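Local coordinates for protein aminopeptidase N (Francisella tularensis subsp. tularensis, PDB 5DLL) that probably helps degrade intracellular peptides as a zinc-dependent M1-family aminopeptidase that releases amino acids, preferably alanine, from peptide N-termini, at residues 274-283 with 310-319; 282-290 with 301-309. All coordinates share one frame; numbering follows the deposited sequence.

Contact 1: residues 274-283 with 310-319. With ZN (zinc ion), chain B.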
# COMPACT_ATOMS: atom_id res chain seq x y z
N ALA A 274 1.81 -3.08 -10.09
CA ALA A 274 1.97 -1.81 -10.79
C ALA A 274 3.45 -1.44 -10.82
O ALA A 274 4.19 -1.77 -9.89
CB ALA A 274 1.16 -0.73 -10.09
N MET A 275 3.88 -0.76 -11.88
CA MET A 275 5.29 -0.37 -11.99
C MET A 275 5.43 1.01 -12.62
O MET A 275 4.77 1.32 -13.61
CB MET A 275 6.09 -1.41 -12.78
CG MET A 275 7.58 -1.09 -12.93
SD MET A 275 8.49 -1.06 -11.37
CE MET A 275 9.76 0.17 -11.72
N GLU A 276 6.34 1.81 -12.05
CA GLU A 276 6.45 3.23 -12.39
C GLU A 276 7.36 3.53 -13.57
O GLU A 276 8.01 4.58 -13.59
CB GLU A 276 6.94 4.02 -11.16
CG GLU A 276 8.42 3.84 -10.81
CD GLU A 276 8.67 2.97 -9.60
OE1 GLU A 276 7.79 2.16 -9.23
OE2 GLU A 276 9.78 3.11 -9.02
N ASN A 277 7.41 2.66 -14.57
CA ASN A 277 8.36 2.84 -15.66
C ASN A 277 8.14 4.21 -16.29
O ASN A 277 7.00 4.59 -16.56
CB ASN A 277 8.24 1.74 -16.72
CG ASN A 277 8.35 0.35 -16.13
OD1 ASN A 277 7.44 -0.47 -16.28
ND2 ASN A 277 9.47 0.07 -15.47
N LYS A 278 9.23 4.95 -16.51
CA LYS A 278 9.16 6.35 -16.91
C LYS A 278 8.37 6.53 -18.22
O LYS A 278 8.77 6.02 -19.26
CB LYS A 278 10.57 6.92 -17.04
CG LYS A 278 10.68 8.35 -17.55
CD LYS A 278 10.00 9.36 -16.64
CE LYS A 278 10.40 10.79 -16.98
NZ LYS A 278 11.66 11.19 -16.30
N GLY A 279 7.25 7.24 -18.13
CA GLY A 279 6.41 7.54 -19.29
C GLY A 279 5.54 6.38 -19.75
O GLY A 279 4.76 6.51 -20.69
N LEU A 280 5.65 5.25 -19.06
CA LEU A 280 5.10 3.99 -19.54
C LEU A 280 4.85 3.10 -18.33
O LEU A 280 5.56 2.14 -18.08
CB LEU A 280 6.06 3.33 -20.53
CG LEU A 280 5.64 2.01 -21.18
CD1 LEU A 280 4.22 2.04 -21.71
CD2 LEU A 280 6.61 1.65 -22.30
N ASN A 281 3.84 3.46 -17.55
CA ASN A 281 3.50 2.69 -16.38
C ASN A 281 2.81 1.42 -16.84
O ASN A 281 2.14 1.41 -17.88
CB ASN A 281 2.60 3.50 -15.45
CG ASN A 281 3.31 4.72 -14.86
OD1 ASN A 281 4.50 4.95 -15.10
ND2 ASN A 281 2.57 5.50 -14.08
N ILE A 282 3.01 0.34 -16.09
CA ILE A 282 2.42 -0.95 -16.42
C ILE A 282 1.70 -1.44 -15.18
O ILE A 282 2.23 -1.34 -14.07
CB ILE A 282 3.49 -1.97 -16.89
CG1 ILE A 282 4.27 -1.41 -18.09
CG2 ILE A 282 2.85 -3.30 -17.27
CD1 ILE A 282 5.22 -2.40 -18.74
N PHE A 283 0.50 -1.96 -15.38
CA PHE A 283 -0.35 -2.40 -14.28
C PHE A 283 -0.95 -3.75 -14.59
O PHE A 283 -1.13 -4.11 -15.75
CB PHE A 283 -1.52 -1.43 -14.08
CG PHE A 283 -1.12 -0.03 -13.69
CD1 PHE A 283 -0.79 0.90 -14.66
CD2 PHE A 283 -1.11 0.37 -12.36
CE1 PHE A 283 -0.43 2.20 -14.32
CE2 PHE A 283 -0.76 1.66 -12.01
CZ PHE A 283 -0.41 2.58 -12.99
N GLU A 310 1.80 5.72 -8.89
CA GLU A 310 2.77 5.47 -9.94
C GLU A 310 3.10 6.75 -10.72
O GLU A 310 4.26 6.94 -11.11
CB GLU A 310 2.30 4.36 -10.89
CG GLU A 310 2.01 3.01 -10.23
CD GLU A 310 3.16 2.44 -9.41
OE1 GLU A 310 4.34 2.67 -9.77
OE2 GLU A 310 2.90 1.74 -8.41
N TYR A 311 2.11 7.62 -10.93
CA TYR A 311 2.37 8.90 -11.59
C TYR A 311 3.32 9.78 -10.76
O TYR A 311 4.19 10.47 -11.31
CB TYR A 311 1.08 9.68 -11.91
CG TYR A 311 1.36 11.07 -12.46
CD1 TYR A 311 1.72 11.26 -13.79
CD2 TYR A 311 1.31 12.20 -11.63
CE1 TYR A 311 2.01 12.53 -14.29
CE2 TYR A 311 1.60 13.46 -12.11
CZ TYR A 311 1.95 13.62 -13.44
OH TYR A 311 2.23 14.88 -13.94
N PHE A 312 3.17 9.72 -9.44
CA PHE A 312 3.97 10.56 -8.54
C PHE A 312 5.44 10.15 -8.54
O PHE A 312 6.31 11.00 -8.33
CB PHE A 312 3.37 10.56 -7.13
CG PHE A 312 1.92 10.99 -7.09
CD1 PHE A 312 1.45 12.00 -7.94
CD2 PHE A 312 1.02 10.39 -6.23
CE1 PHE A 312 0.12 12.39 -7.92
CE2 PHE A 312 -0.31 10.77 -6.21
CZ PHE A 312 -0.76 11.78 -7.06
N HIS A 313 5.74 8.88 -8.81
CA HIS A 313 7.13 8.44 -8.98
C HIS A 313 7.87 9.21 -10.08
O HIS A 313 9.10 9.33 -10.02
CB HIS A 313 7.23 6.94 -9.30
CG HIS A 313 7.20 6.07 -8.09
ND1 HIS A 313 8.06 6.23 -7.03
CD2 HIS A 313 6.42 5.01 -7.77
CE1 HIS A 313 7.81 5.32 -6.11
NE2 HIS A 313 6.81 4.57 -6.54
N ASN A 314 7.14 9.72 -11.07
CA ASN A 314 7.76 10.48 -12.16
C ASN A 314 8.79 11.50 -11.68
O ASN A 314 9.81 11.69 -12.33
CB ASN A 314 6.70 11.19 -13.00
CG ASN A 314 7.28 11.76 -14.28
OD1 ASN A 314 7.88 11.04 -15.06
ND2 ASN A 314 7.11 13.07 -14.50
N TRP A 315 8.50 12.15 -10.55
CA TRP A 315 9.47 13.06 -9.93
C TRP A 315 10.19 12.38 -8.78
O TRP A 315 11.42 12.37 -8.74
CB TRP A 315 8.79 14.37 -9.49
CG TRP A 315 8.59 15.31 -10.63
CD1 TRP A 315 7.47 15.45 -11.39
CD2 TRP A 315 9.57 16.21 -11.18
NE1 TRP A 315 7.68 16.39 -12.37
CE2 TRP A 315 8.95 16.87 -12.27
CE3 TRP A 315 10.89 16.52 -10.86
CZ2 TRP A 315 9.62 17.83 -13.03
CZ3 TRP A 315 11.55 17.48 -11.61
CH2 TRP A 315 10.92 18.12 -12.68
N THR A 316 9.44 11.80 -7.85
CA THR A 316 10.02 11.13 -6.69
C THR A 316 10.29 9.66 -6.97
O THR A 316 9.58 8.77 -6.49
CB THR A 316 9.13 11.28 -5.44
OG1 THR A 316 7.82 10.78 -5.71
CG2 THR A 316 9.05 12.75 -5.03
N GLY A 317 11.33 9.40 -7.76
CA GLY A 317 11.74 8.05 -8.11
C GLY A 317 12.43 7.99 -9.45
O GLY A 317 13.51 7.41 -9.57
N ASP A 318 11.82 8.60 -10.46
CA ASP A 318 12.33 8.55 -11.82
C ASP A 318 13.25 9.73 -12.12
O ASP A 318 14.34 9.56 -12.64
CB ASP A 318 11.19 8.51 -12.84
CG ASP A 318 10.25 7.32 -12.65
OD1 ASP A 318 10.37 6.60 -11.64
OD2 ASP A 318 9.38 7.12 -13.52
N ARG A 319 12.79 10.92 -11.78
CA ARG A 319 13.55 12.13 -12.07
C ARG A 319 14.69 12.32 -11.06
O ARG A 319 15.79 12.70 -11.43
CB ARG A 319 12.61 13.33 -12.09
CG ARG A 319 13.14 14.50 -12.88
CD ARG A 319 12.98 14.34 -14.38
NE ARG A 319 13.56 15.50 -15.05
CZ ARG A 319 12.90 16.59 -15.43
NH1 ARG A 319 11.59 16.71 -15.25
NH2 ARG A 319 13.56 17.58 -16.01
ZN ZN B . 6.03 2.77 -5.65
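Glu276 lies beside Glu310, their CA atoms 5.0 Å apart, where the connection between antiparallel strands 274-275 and 280-284 passes residues 310-312 of helix 297-312; farther on, Lys278 faces Asp318. A type II turn from Asn277 to Leu280 reverses the chain, and the positive phi of Gly279 suits glycine. Glu276 carries much of the contact. With CG set between the backbone N and the carbonyl carbon (chi1 73°) and the chain bent at chi2, its carboxylate lies over one face of the His313 imidazole, offset toward the rim, with CD 3.5 Å from CD2 of His313 and the planes 18° apart. Lys331 forms a salt bridge with OE2 of Glu276, whose OE1 lies 3.5 Å from OE1 of Glu310. His313 uses both nitrogens: NE2 binds zinc at 2.2 Å, while ND1 donates to Thr316 O at 3.0 Å, fixing the ring's rotation. The methylenes of Glu310 pack on Phe283 (CG to CE2 3.6 Å), and the small Ala274 lets the carboxylate lie alongside (CB to OE2 3.5 Å). CD of Lys278 lies 3.1 Å from OD1 of Asn314, whose ND2 is hydrogen-bonded to OD1 of Asp258. Ala274 to Asn277 belong to the GAMEN sequence, the M1 exopeptidase motif, brought here against the HExxH zinc-binding helix.

Contact 2: residues 282-290 with 301-309; sequences IFNTKYIMA and ELVQSVVGH. With ZN (zinc ion), chain B.
Helix 297-312 runs past the chain that leaves strand 280-284 through turns at 285-288, and the backbones come closest at Ile288 and Val303, with 5.0 Å between their CA atoms. Val306 and Val307 follow Val303 by three and four positions, so all three lie on the same side of the helix and form one apolar, beta-branched strip. CG1 of Val306, anti to the backbone nitrogen (chi1 164°), is the branch that meets the Phe283 ring, obliquely and 3.4 Å from CE2. CB of Tyr287 flanks the same methyl at 4.4 Å. The helix thus packs on the end of a strand of the mixed sheet and on the loop that follows it, within the M1 catalytic domain, whose thermolysin-like fold carries the zinc ligands on helices beside that sheet. CG2 of Ile288 lies 4.2 Å from CG2 of Val307, and the side chain also touches Ala266 of strand 261-267. Val303 packs mainly on backbone, with CG2 3.5 Å from the carbonyl O of Tyr287 and CG1 beside that of Ile288. Helix 236-253 meets Val303 and Val307 as well. One turn beyond Val306, His309 leaves this apolar surface to bind zinc through NE2 at 2.2 Å, while its ND1 is hydrogen-bonded to Asp339.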
# COMPACT_ATOMS: atom_id res chain seq x y z
N ILE A 282 3.01 0.34 -16.09
CA ILE A 282 2.42 -0.95 -16.42
C ILE A 282 1.70 -1.44 -15.18
O ILE A 282 2.23 -1.34 -14.07
CB ILE A 282 3.49 -1.97 -16.89
CG1 ILE A 282 4.27 -1.41 -18.09
CG2 ILE A 282 2.85 -3.30 -17.27
CD1 ILE A 282 5.22 -2.40 -18.74
N PHE A 283 0.50 -1.96 -15.38
CA PHE A 283 -0.35 -2.40 -14.28
C PHE A 283 -0.95 -3.75 -14.59
O PHE A 283 -1.13 -4.11 -15.75
CB PHE A 283 -1.52 -1.43 -14.08
CG PHE A 283 -1.12 -0.03 -13.69
CD1 PHE A 283 -0.79 0.90 -14.66
CD2 PHE A 283 -1.11 0.37 -12.36
CE1 PHE A 283 -0.43 2.20 -14.32
CE2 PHE A 283 -0.76 1.66 -12.01
CZ PHE A 283 -0.41 2.58 -12.99
N ASN A 284 -1.27 -4.48 -13.53
CA ASN A 284 -2.18 -5.61 -13.60
C ASN A 284 -3.54 -5.04 -13.95
O ASN A 284 -3.91 -3.98 -13.43
CB ASN A 284 -2.23 -6.31 -12.24
CG ASN A 284 -2.74 -7.74 -12.33
OD1 ASN A 284 -3.66 -8.06 -13.08
ND2 ASN A 284 -2.13 -8.61 -11.54
N THR A 285 -4.29 -5.71 -14.83
CA THR A 285 -5.61 -5.20 -15.24
C THR A 285 -6.58 -5.07 -14.06
O THR A 285 -7.39 -4.14 -14.04
CB THR A 285 -6.28 -6.06 -16.33
OG1 THR A 285 -6.12 -7.45 -16.04
CG2 THR A 285 -5.69 -5.75 -17.69
N LYS A 286 -6.50 -5.98 -13.10
CA LYS A 286 -7.44 -5.97 -11.97
C LYS A 286 -7.31 -4.73 -11.08
O LYS A 286 -8.26 -4.40 -10.36
CB LYS A 286 -7.32 -7.25 -11.13
CG LYS A 286 -6.03 -7.39 -10.33
CD LYS A 286 -6.16 -8.48 -9.28
CE LYS A 286 -4.83 -8.77 -8.61
NZ LYS A 286 -4.97 -9.51 -7.33
N TYR A 287 -6.16 -4.06 -11.11
CA TYR A 287 -5.93 -2.89 -10.26
C TYR A 287 -6.37 -1.56 -10.88
O TYR A 287 -6.43 -0.56 -10.17
CB TYR A 287 -4.46 -2.79 -9.83
CG TYR A 287 -4.00 -3.88 -8.88
CD1 TYR A 287 -4.74 -4.20 -7.73
CD2 TYR A 287 -2.82 -4.58 -9.10
CE1 TYR A 287 -4.33 -5.19 -6.86
CE2 TYR A 287 -2.39 -5.57 -8.23
CZ TYR A 287 -3.15 -5.87 -7.11
OH TYR A 287 -2.73 -6.86 -6.25
N ILE A 288 -6.68 -1.53 -12.19
CA ILE A 288 -7.14 -0.28 -12.84
C ILE A 288 -8.52 -0.35 -13.53
O ILE A 288 -8.96 0.64 -14.13
CB ILE A 288 -6.10 0.24 -13.86
CG1 ILE A 288 -5.93 -0.73 -15.03
CG2 ILE A 288 -4.76 0.49 -13.18
CD1 ILE A 288 -5.03 -0.18 -16.12
N MET A 289 -9.19 -1.49 -13.45
CA MET A 289 -10.48 -1.66 -14.12
C MET A 289 -11.64 -1.31 -13.20
O MET A 289 -11.62 -1.65 -12.01
CB MET A 289 -10.64 -3.09 -14.65
CG MET A 289 -9.88 -3.37 -15.94
SD MET A 289 -10.41 -4.89 -16.75
CE MET A 289 -10.35 -6.06 -15.39
N ALA A 290 -12.64 -0.64 -13.74
CA ALA A 290 -13.85 -0.33 -12.99
C ALA A 290 -15.00 0.01 -13.92
O ALA A 290 -14.87 0.88 -14.78
CB ALA A 290 -13.60 0.82 -12.02
N GLU A 301 -11.79 4.29 -5.46
CA GLU A 301 -10.78 5.00 -4.67
C GLU A 301 -9.40 4.36 -4.78
O GLU A 301 -8.38 5.06 -4.77
CB GLU A 301 -11.18 5.05 -3.19
CG GLU A 301 -10.42 6.09 -2.38
CD GLU A 301 -9.89 5.56 -1.06
OE1 GLU A 301 -10.33 6.06 0.00
OE2 GLU A 301 -9.04 4.64 -1.08
N LEU A 302 -9.37 3.03 -4.88
CA LEU A 302 -8.12 2.29 -5.00
C LEU A 302 -7.49 2.44 -6.38
O LEU A 302 -6.27 2.61 -6.49
CB LEU A 302 -8.34 0.81 -4.68
CG LEU A 302 -8.59 0.51 -3.20
CD1 LEU A 302 -9.17 -0.89 -3.01
CD2 LEU A 302 -7.31 0.68 -2.38
N VAL A 303 -8.32 2.39 -7.43
CA VAL A 303 -7.87 2.64 -8.80
C VAL A 303 -7.21 4.01 -8.91
O VAL A 303 -6.16 4.16 -9.54
CB VAL A 303 -9.04 2.57 -9.82
CG1 VAL A 303 -8.64 3.16 -11.16
CG2 VAL A 303 -9.50 1.13 -10.00
N GLN A 304 -7.84 5.00 -8.29
CA GLN A 304 -7.32 6.36 -8.23
C GLN A 304 -5.97 6.40 -7.53
O GLN A 304 -5.02 6.99 -8.05
CB GLN A 304 -8.32 7.26 -7.50
CG GLN A 304 -8.04 8.75 -7.62
CD GLN A 304 -8.81 9.58 -6.61
OE1 GLN A 304 -8.79 9.30 -5.40
NE2 GLN A 304 -9.48 10.62 -7.09
N SER A 305 -5.90 5.79 -6.35
CA SER A 305 -4.69 5.73 -5.52
C SER A 305 -3.52 5.03 -6.21
O SER A 305 -2.37 5.48 -6.13
CB SER A 305 -4.99 4.98 -4.21
OG SER A 305 -3.81 4.75 -3.46
N VAL A 306 -3.84 3.92 -6.87
CA VAL A 306 -2.87 3.13 -7.61
C VAL A 306 -2.26 3.95 -8.75
O VAL A 306 -1.04 4.09 -8.85
CB VAL A 306 -3.54 1.85 -8.16
CG1 VAL A 306 -2.70 1.19 -9.25
CG2 VAL A 306 -3.82 0.87 -7.03
N VAL A 307 -3.13 4.50 -9.60
CA VAL A 307 -2.69 5.32 -10.73
C VAL A 307 -1.92 6.53 -10.20
O VAL A 307 -0.86 6.88 -10.73
CB VAL A 307 -3.89 5.79 -11.59
CG1 VAL A 307 -3.45 6.82 -12.63
CG2 VAL A 307 -4.58 4.61 -12.26
N GLY A 308 -2.47 7.17 -9.17
CA GLY A 308 -1.81 8.30 -8.53
C GLY A 308 -0.39 7.97 -8.14
O GLY A 308 0.55 8.60 -8.61
N HIS A 309 -0.24 6.95 -7.30
CA HIS A 309 1.05 6.57 -6.74
C HIS A 309 2.13 6.42 -7.81
O HIS A 309 3.24 6.93 -7.66
CB HIS A 309 0.92 5.26 -5.97
CG HIS A 309 2.22 4.71 -5.47
ND1 HIS A 309 2.61 4.80 -4.16
CD2 HIS A 309 3.22 4.07 -6.12
CE1 HIS A 309 3.80 4.24 -4.01
NE2 HIS A 309 4.19 3.79 -5.19
ZN ZN B . 6.03 2.77 -5.65

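Contact 2 is nested within the chain loop that contact 1 closes, and their centres lie 13 Å apart. Both join strand 280-284 to helix 297-312, and Phe283 is the residue of that strand that touches the helix in both: its ring meets Glu310 in one contact and Val306, one helical turn earlier, in the other. Each contributes one histidine to the metal, His309 from contact 2 and His313 from contact 1; their rings meet at about 80°, and Glu332 from helix 328-346 is the third protein ligand. Phe283 stays about 9 Å from His313, measured between nearest side-chain atoms. Contact 2 is apolar packing of the earlier helical turns on the strand end and the loop after it, whereas contact 1 borders the zinc site directly.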